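Local atomic coordinates of segregation and condensation protein A (PDB entry 5XNS), a protein that probably acts as the kleisin subunit of the prokaryotic SMC complex in chromosome condensation and segregation, here represented by its C-terminal domain. Residues I2-V13 with Y44-V54. Numbering follows the deposited sequence.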
ATOM      1  N   ILE B   2       6.925 -30.300   3.900  1.00 69.67           N
ATOM      2  CA  ILE B   2       5.703 -30.127   4.678  1.00 63.27           C
ATOM      3  C   ILE B   2       4.638 -31.147   4.293  1.00 56.86           C
ATOM      4  O   ILE B   2       3.686 -31.346   5.064  1.00 54.17           O
ATOM      5  CB  ILE B   2       5.135 -28.693   4.543  1.00 57.84           C
ATOM      6  CG1 ILE B   2       4.588 -28.447   3.133  1.00 60.19           C
ATOM      7  CG2 ILE B   2       6.188 -27.657   4.899  1.00 60.73           C
ATOM      8  CD1 ILE B   2       3.072 -28.495   3.031  1.00 54.85           C
ATOM      9  N   GLU B   3       4.770 -31.801   3.134  1.00 57.19           N
ATOM     10  CA  GLU B   3       3.703 -32.674   2.662  1.00 57.67           C
ATOM     11  C   GLU B   3       3.365 -33.761   3.672  1.00 52.82           C
ATOM     12  O   GLU B   3       2.205 -34.172   3.767  1.00 52.56           O
ATOM     13  CB  GLU B   3       4.079 -33.293   1.317  1.00 61.93           C
ATOM     14  CG  GLU B   3       3.641 -32.463   0.114  1.00 67.69           C
ATOM     15  CD  GLU B   3       3.806 -33.212  -1.206  1.00 77.59           C
ATOM     16  OE1 GLU B   3       2.917 -34.028  -1.561  1.00 76.51           O
ATOM     17  OE2 GLU B   3       4.838 -32.994  -1.878  1.00 75.05           O
ATOM     18  N   LYS B   4       4.340 -34.214   4.464  1.00 50.45           N
ATOM     19  CA  LYS B   4       4.043 -35.287   5.406  1.00 50.11           C
ATOM     20  C   LYS B   4       3.244 -34.783   6.607  1.00 49.68           C
ATOM     21  O   LYS B   4       2.422 -35.528   7.155  1.00 48.53           O
ATOM     22  CB  LYS B   4       5.335 -35.994   5.840  1.00 51.45           C
ATOM     23  CG  LYS B   4       6.245 -35.221   6.785  1.00 60.76           C
ATOM     24  CD  LYS B   4       7.369 -36.119   7.326  1.00 58.20           C
ATOM     25  CE  LYS B   4       8.123 -35.439   8.461  1.00 63.71           C
ATOM     26  NZ  LYS B   4       9.268 -36.246   8.970  1.00 67.29           N
ATOM     27  N   TYR B   5       3.448 -33.528   7.014  1.00 48.18           N
ATOM     28  CA  TYR B   5       2.674 -32.977   8.126  1.00 48.71           C
ATOM     29  C   TYR B   5       1.234 -32.705   7.713  1.00 43.20           C
ATOM     30  O   TYR B   5       0.300 -32.936   8.494  1.00 42.49           O
ATOM     31  CB  TYR B   5       3.346 -31.707   8.657  1.00 42.12           C
ATOM     32  CG  TYR B   5       4.752 -31.983   9.120  1.00 56.90           C
ATOM     33  CD1 TYR B   5       4.984 -32.710  10.291  1.00 62.27           C
ATOM     34  CD2 TYR B   5       5.855 -31.557   8.372  1.00 62.79           C
ATOM     35  CE1 TYR B   5       6.273 -32.990  10.717  1.00 67.07           C
ATOM     36  CE2 TYR B   5       7.150 -31.834   8.790  1.00 64.12           C
ATOM     37  CZ  TYR B   5       7.350 -32.547   9.965  1.00 66.40           C
ATOM     38  OH  TYR B   5       8.625 -32.828  10.393  1.00 71.98           O
ATOM     39  N   VAL B   6       1.033 -32.226   6.484  1.00 40.92           N
ATOM     40  CA  VAL B   6      -0.322 -32.038   5.977  1.00 38.90           C
ATOM     41  C   VAL B   6      -1.040 -33.382   5.881  1.00 39.20           C
ATOM     42  O   VAL B   6      -2.193 -33.521   6.313  1.00 37.19           O
ATOM     43  CB  VAL B   6      -0.274 -31.294   4.630  1.00 39.93           C
ATOM     44  CG1 VAL B   6      -1.638 -31.230   4.007  1.00 32.16           C
ATOM     45  CG2 VAL B   6       0.283 -29.887   4.849  1.00 38.20           C
ATOM     46  N   GLU B   7      -0.355 -34.401   5.357  1.00 40.86           N
ATOM     47  CA  GLU B   7      -0.939 -35.739   5.283  1.00 42.04           C
ATOM     48  C   GLU B   7      -1.200 -36.316   6.675  1.00 44.04           C
ATOM     49  O   GLU B   7      -2.243 -36.942   6.908  1.00 37.88           O
ATOM     50  CB  GLU B   7      -0.025 -36.661   4.473  1.00 42.43           C
ATOM     51  CG  GLU B   7      -0.478 -38.125   4.474  1.00 47.90           C
ATOM     52  CD  GLU B   7      -1.677 -38.383   3.545  1.00 57.57           C
ATOM     53  OE1 GLU B   7      -2.310 -39.469   3.651  1.00 60.08           O
ATOM     54  OE2 GLU B   7      -1.968 -37.490   2.709  1.00 60.83           O
ATOM     55  N   GLU B   8      -0.262 -36.127   7.614  1.00 41.46           N
ATOM     56  CA  GLU B   8      -0.491 -36.583   8.982  1.00 43.02           C
ATOM     57  C   GLU B   8      -1.767 -35.977   9.546  1.00 39.79           C
ATOM     58  O   GLU B   8      -2.578 -36.678  10.166  1.00 34.32           O
ATOM     59  CB  GLU B   8       0.705 -36.232   9.876  1.00 40.50           C
ATOM     60  CG  GLU B   8       1.834 -37.275   9.891  1.00 54.52           C
ATOM     61  CD  GLU B   8       3.099 -36.785  10.622  1.00 67.93           C
ATOM     62  OE1 GLU B   8       4.221 -37.242  10.276  1.00 70.60           O
ATOM     63  OE2 GLU B   8       2.964 -35.935  11.537  1.00 71.51           O
ATOM     64  N   LEU B   9      -1.968 -34.675   9.322  1.00 31.68           N
ATOM     65  CA  LEU B   9      -3.146 -34.020   9.861  1.00 32.29           C
ATOM     66  C   LEU B   9      -4.411 -34.542   9.187  1.00 31.59           C
ATOM     67  O   LEU B   9      -5.453 -34.696   9.834  1.00 30.05           O
ATOM     68  CB  LEU B   9      -3.011 -32.510   9.699  1.00 29.25           C
ATOM     69  CG  LEU B   9      -4.261 -31.699  10.032  1.00 32.08           C
ATOM     70  CD1 LEU B   9      -4.679 -31.902  11.487  1.00 26.47           C
ATOM     71  CD2 LEU B   9      -3.999 -30.229   9.727  1.00 30.31           C
ATOM     72  N   TYR B  10      -4.328 -34.837   7.889  1.00 31.76           N
ATOM     73  CA  TYR B  10      -5.455 -35.437   7.181  1.00 34.85           C
ATOM     74  C   TYR B  10      -5.858 -36.767   7.812  1.00 34.03           C
ATOM     75  O   TYR B  10      -7.039 -36.993   8.102  1.00 31.48           O
ATOM     76  CB  TYR B  10      -5.091 -35.627   5.713  1.00 36.66           C
ATOM     77  CG  TYR B  10      -6.169 -36.264   4.870  1.00 41.31           C
ATOM     78  CD1 TYR B  10      -7.485 -35.810   4.927  1.00 41.56           C
ATOM     79  CD2 TYR B  10      -5.860 -37.287   3.973  1.00 44.61           C
ATOM     80  CE1 TYR B  10      -8.468 -36.374   4.135  1.00 45.73           C
ATOM     81  CE2 TYR B  10      -6.834 -37.858   3.179  1.00 52.48           C
ATOM     82  CZ  TYR B  10      -8.135 -37.400   3.266  1.00 52.88           C
ATOM     83  OH  TYR B  10      -9.107 -37.964   2.478  1.00 60.52           O
ATOM     84  N   LYS B  11      -4.880 -37.653   8.050  1.00 34.72           N
ATOM     85  CA  LYS B  11      -5.184 -38.973   8.615  1.00 37.84           C
ATOM     86  C   LYS B  11      -5.825 -38.843   9.991  1.00 33.93           C
ATOM     87  O   LYS B  11      -6.753 -39.590  10.332  1.00 34.08           O
ATOM     88  CB  LYS B  11      -3.916 -39.833   8.702  1.00 34.79           C
ATOM     89  CG  LYS B  11      -3.203 -40.113   7.371  1.00 41.80           C
ATOM     90  CD  LYS B  11      -2.328 -41.374   7.474  1.00 47.62           C
ATOM     91  CE  LYS B  11      -1.089 -41.320   6.571  1.00 52.69           C
ATOM     92  NZ  LYS B  11       0.059 -40.571   7.195  1.00 47.73           N
ATOM     93  N   VAL B  12      -5.348 -37.886  10.790  1.00 31.15           N
ATOM     94  CA  VAL B  12      -5.955 -37.619  12.090  1.00 30.53           C
ATOM     95  C   VAL B  12      -7.414 -37.209  11.925  1.00 32.01           C
ATOM     96  O   VAL B  12      -8.303 -37.705  12.634  1.00 31.82           O
ATOM     97  CB  VAL B  12      -5.147 -36.545  12.832  1.00 32.98           C
ATOM     98  CG1 VAL B  12      -5.963 -35.979  13.989  1.00 27.32           C
ATOM     99  CG2 VAL B  12      -3.818 -37.131  13.298  1.00 31.78           C
ATOM    100  N   VAL B  13      -7.678 -36.286  10.993  1.00 31.36           N
ATOM    101  CA  VAL B  13      -9.045 -35.819  10.743  1.00 31.42           C
ATOM    102  C   VAL B  13      -9.945 -36.981  10.325  1.00 32.04           C
ATOM    103  O   VAL B  13     -11.058 -37.144  10.838  1.00 31.96           O
ATOM    104  CB  VAL B  13      -9.042 -34.703   9.684  1.00 26.19           C
ATOM    105  CG1 VAL B  13     -10.475 -34.427   9.196  1.00 30.00           C
ATOM    106  CG2 VAL B  13      -8.424 -33.423  10.270  1.00 28.86           C
ATOM    107  N   TYR B  44      -2.560 -25.741   7.141  1.00 25.80           N
ATOM    108  CA  TYR B  44      -2.579 -27.115   6.649  1.00 25.12           C
ATOM    109  C   TYR B  44      -3.997 -27.542   6.279  1.00 26.73           C
ATOM    110  O   TYR B  44      -4.206 -28.231   5.270  1.00 23.98           O
ATOM    111  CB  TYR B  44      -1.966 -28.040   7.703  1.00 28.93           C
ATOM    112  CG  TYR B  44      -0.456 -27.859   7.850  1.00 31.15           C
ATOM    113  CD1 TYR B  44       0.235 -26.966   7.042  1.00 31.44           C
ATOM    114  CD2 TYR B  44       0.267 -28.588   8.774  1.00 32.37           C
ATOM    115  CE1 TYR B  44       1.599 -26.797   7.157  1.00 34.37           C
ATOM    116  CE2 TYR B  44       1.635 -28.429   8.900  1.00 34.89           C
ATOM    117  CZ  TYR B  44       2.298 -27.532   8.088  1.00 39.60           C
ATOM    118  OH  TYR B  44       3.666 -27.361   8.208  1.00 49.88           O
ATOM    119  N   LEU B  45      -4.989 -27.112   7.066  1.00 22.22           N
ATOM    120  CA  LEU B  45      -6.373 -27.374   6.700  1.00 26.40           C
ATOM    121  C   LEU B  45      -6.741 -26.659   5.398  1.00 28.11           C
ATOM    122  O   LEU B  45      -7.394 -27.245   4.525  1.00 26.52           O
ATOM    123  CB  LEU B  45      -7.296 -26.968   7.844  1.00 22.97           C
ATOM    124  CG  LEU B  45      -7.176 -27.867   9.076  1.00 25.63           C
ATOM    125  CD1 LEU B  45      -7.862 -27.216  10.262  1.00 28.67           C
ATOM    126  CD2 LEU B  45      -7.731 -29.288   8.816  1.00 25.60           C
ATOM    127  N   LEU B  46      -6.282 -25.418   5.217  1.00 24.37           N
ATOM    128  CA  LEU B  46      -6.597 -24.733   3.964  1.00 27.05           C
ATOM    129  C   LEU B  46      -5.929 -25.418   2.781  1.00 27.28           C
ATOM    130  O   LEU B  46      -6.506 -25.467   1.686  1.00 24.10           O
ATOM    131  CB  LEU B  46      -6.200 -23.261   4.039  1.00 20.69           C
ATOM    132  CG  LEU B  46      -7.024 -22.544   5.099  1.00 23.74           C
ATOM    133  CD1 LEU B  46      -6.255 -21.335   5.635  1.00 25.77           C
ATOM    134  CD2 LEU B  46      -8.384 -22.151   4.557  1.00 22.04           C
ATOM    135  N   PHE B  47      -4.705 -25.936   2.974  1.00 26.62           N
ATOM    136  CA  PHE B  47      -4.080 -26.772   1.949  1.00 28.07           C
ATOM    137  C   PHE B  47      -4.961 -27.979   1.624  1.00 31.64           C
ATOM    138  O   PHE B  47      -5.220 -28.286   0.452  1.00 27.79           O
ATOM    139  CB  PHE B  47      -2.693 -27.238   2.409  1.00 25.94           C
ATOM    140  CG  PHE B  47      -1.633 -26.147   2.422  1.00 29.83           C
ATOM    141  CD1 PHE B  47      -1.897 -24.874   1.937  1.00 28.62           C
ATOM    142  CD2 PHE B  47      -0.367 -26.409   2.930  1.00 32.39           C
ATOM    143  CE1 PHE B  47      -0.916 -23.884   1.944  1.00 27.89           C
ATOM    144  CE2 PHE B  47       0.616 -25.429   2.947  1.00 31.90           C
ATOM    145  CZ  PHE B  47       0.343 -24.169   2.452  1.00 29.00           C
ATOM    146  N   LEU B  48      -5.436 -28.674   2.660  1.00 27.75           N
ATOM    147  CA  LEU B  48      -6.268 -29.847   2.430  1.00 32.87           C
ATOM    148  C   LEU B  48      -7.577 -29.460   1.756  1.00 32.36           C
ATOM    149  O   LEU B  48      -8.103 -30.210   0.927  1.00 30.60           O
ATOM    150  CB  LEU B  48      -6.516 -30.584   3.750  1.00 27.93           C
ATOM    151  CG  LEU B  48      -5.327 -31.423   4.266  1.00 32.05           C
ATOM    152  CD1 LEU B  48      -5.533 -31.817   5.707  1.00 31.01           C
ATOM    153  CD2 LEU B  48      -5.080 -32.668   3.415  1.00 29.70           C
ATOM    154  N   GLU B  49      -8.118 -28.291   2.086  1.00 30.24           N
ATOM    155  CA  GLU B  49      -9.383 -27.914   1.475  1.00 34.54           C
ATOM    156  C   GLU B  49      -9.199 -27.533   0.013  1.00 35.62           C
ATOM    157  O   GLU B  49     -10.055 -27.850  -0.816  1.00 32.41           O
ATOM    158  CB  GLU B  49     -10.039 -26.777   2.246  1.00 29.71           C
ATOM    159  CG  GLU B  49     -11.404 -26.430   1.678  1.00 36.27           C
ATOM    160  CD  GLU B  49     -12.167 -25.470   2.539  1.00 36.68           C
ATOM    161  OE1 GLU B  49     -11.557 -24.463   2.967  1.00 37.72           O
ATOM    162  OE2 GLU B  49     -13.371 -25.732   2.787  1.00 38.23           O
ATOM    163  N   ASN B  50      -8.080 -26.889  -0.325  1.00 31.87           N
ATOM    164  CA  ASN B  50      -7.845 -26.527  -1.717  1.00 32.49           C
ATOM    165  C   ASN B  50      -7.661 -27.760  -2.591  1.00 37.26           C
ATOM    166  O   ASN B  50      -7.917 -27.703  -3.797  1.00 36.18           O
ATOM    167  CB  ASN B  50      -6.628 -25.609  -1.818  1.00 30.04           C
ATOM    168  CG  ASN B  50      -6.666 -24.741  -3.057  1.00 32.82           C
ATOM    169  OD1 ASN B  50      -7.514 -23.848  -3.179  1.00 27.39           O
ATOM    170  ND2 ASN B  50      -5.767 -25.011  -3.992  1.00 24.06           N
ATOM    171  N   MET B  51      -7.215 -28.873  -2.011  1.00 35.77           N
ATOM    172  CA  MET B  51      -7.094 -30.140  -2.720  1.00 38.43           C
ATOM    173  C   MET B  51      -8.364 -30.979  -2.666  1.00 38.45           C
ATOM    174  O   MET B  51      -8.364 -32.101  -3.181  1.00 38.91           O
ATOM    175  CB  MET B  51      -5.940 -30.975  -2.155  1.00 38.41           C
ATOM    176  CG  MET B  51      -4.590 -30.319  -2.202  1.00 36.07           C
ATOM    177  SD  MET B  51      -3.363 -31.341  -1.344  1.00 56.49           S
ATOM    178  CE  MET B  51      -3.800 -31.140   0.363  1.00 42.44           C
ATOM    179  N   GLY B  52      -9.429 -30.477  -2.047  1.00 38.47           N
ATOM    180  CA  GLY B  52     -10.673 -31.211  -1.987  1.00 33.99           C
ATOM    181  C   GLY B  52     -10.710 -32.357  -1.000  1.00 38.62           C
ATOM    182  O   GLY B  52     -11.625 -33.180  -1.070  1.00 37.12           O
ATOM    183  N   ARG B  53      -9.757 -32.434  -0.061  1.00 36.11           N
ATOM    184  CA  ARG B  53      -9.733 -33.547   0.885  1.00 35.97           C
ATOM    185  C   ARG B  53     -10.499 -33.279   2.172  1.00 38.17           C
ATOM    186  O   ARG B  53     -10.918 -34.242   2.833  1.00 38.12           O
ATOM    187  CB  ARG B  53      -8.297 -33.944   1.216  1.00 37.34           C
ATOM    188  CG  ARG B  53      -7.474 -34.234  -0.000  1.00 44.39           C
ATOM    189  CD  ARG B  53      -6.230 -35.035   0.336  1.00 53.08           C
ATOM    190  NE  ARG B  53      -5.480 -35.330  -0.882  1.00 63.36           N
ATOM    191  CZ  ARG B  53      -5.813 -36.281  -1.760  1.00 69.73           C
ATOM    192  NH1 ARG B  53      -6.882 -37.051  -1.554  1.00 61.99           N
ATOM    193  NH2 ARG B  53      -5.063 -36.469  -2.859  1.00 67.90           N
ATOM    194  N   VAL B  54     -10.695 -32.012   2.554  1.00 33.09           N
ATOM    195  CA  VAL B  54     -11.561 -31.661   3.670  1.00 32.55           C
ATOM    196  C   VAL B  54     -12.418 -30.475   3.255  1.00 34.44           C
ATOM    197  O   VAL B  54     -12.113 -29.757   2.302  1.00 33.04           O
ATOM    198  CB  VAL B  54     -10.794 -31.312   4.967  1.00 31.37           C
ATOM    199  CG1 VAL B  54      -9.783 -32.395   5.305  1.00 35.29           C
ATOM    200  CG2 VAL B  54     -10.126 -29.934   4.835  1.00 27.38           C
TER
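V6 wedges between Y44, F47 and L48, its two methyl groups doing different work. CG2 sits over one face of the Y44 ring in a CH-pi contact, 3.9 Å from the ring centroid and displaced toward the rim, and the same methyl meets the edge of the F47 ring close to its plane. CG1, anti to the backbone N (chi1 173°), is turned toward L48 and lies 3.7 Å from L48 CG. Y44 is flanked further by L9, whose CD2 comes within 3.6 Å of Y44 CB, and by Y5, whose CB touches Y44 CE2. At the N-terminal end I2 CD1 approaches F47 CE2 at 3.9 Å, the I2 side chain lying roughly perpendicular to that of F47. One turn beyond V6, Y10 rests its CB against L48 CD2. R53 CB lies over one face of the Y10 ring, 4.2 Å from its centroid, and the extended R53 chain carries CD across that face toward the rim. This apolar seam joins helices 3-20 and 35-50 of a small helical domain with an antiparallel sheet, consistent with the C-terminal winged-helix domain of a kleisin; their local axes cross at -81°, 9.6 Å apart. Helix 35-50 gives way to a Schellman motif in which G52 takes positive phi and R53 N bonds back to L48 O at 2.9 Å; the turn brings R53 and V54 up to Y10. Toward the sheet, L45, V13 and V54 converge on V67 of strand 65-69, and R53 pairs through its backbone with M70. L46, F47, E49 and N50 face the chain of another protein, and a basic side chain of that chain forms a salt bridge with E49 OE1.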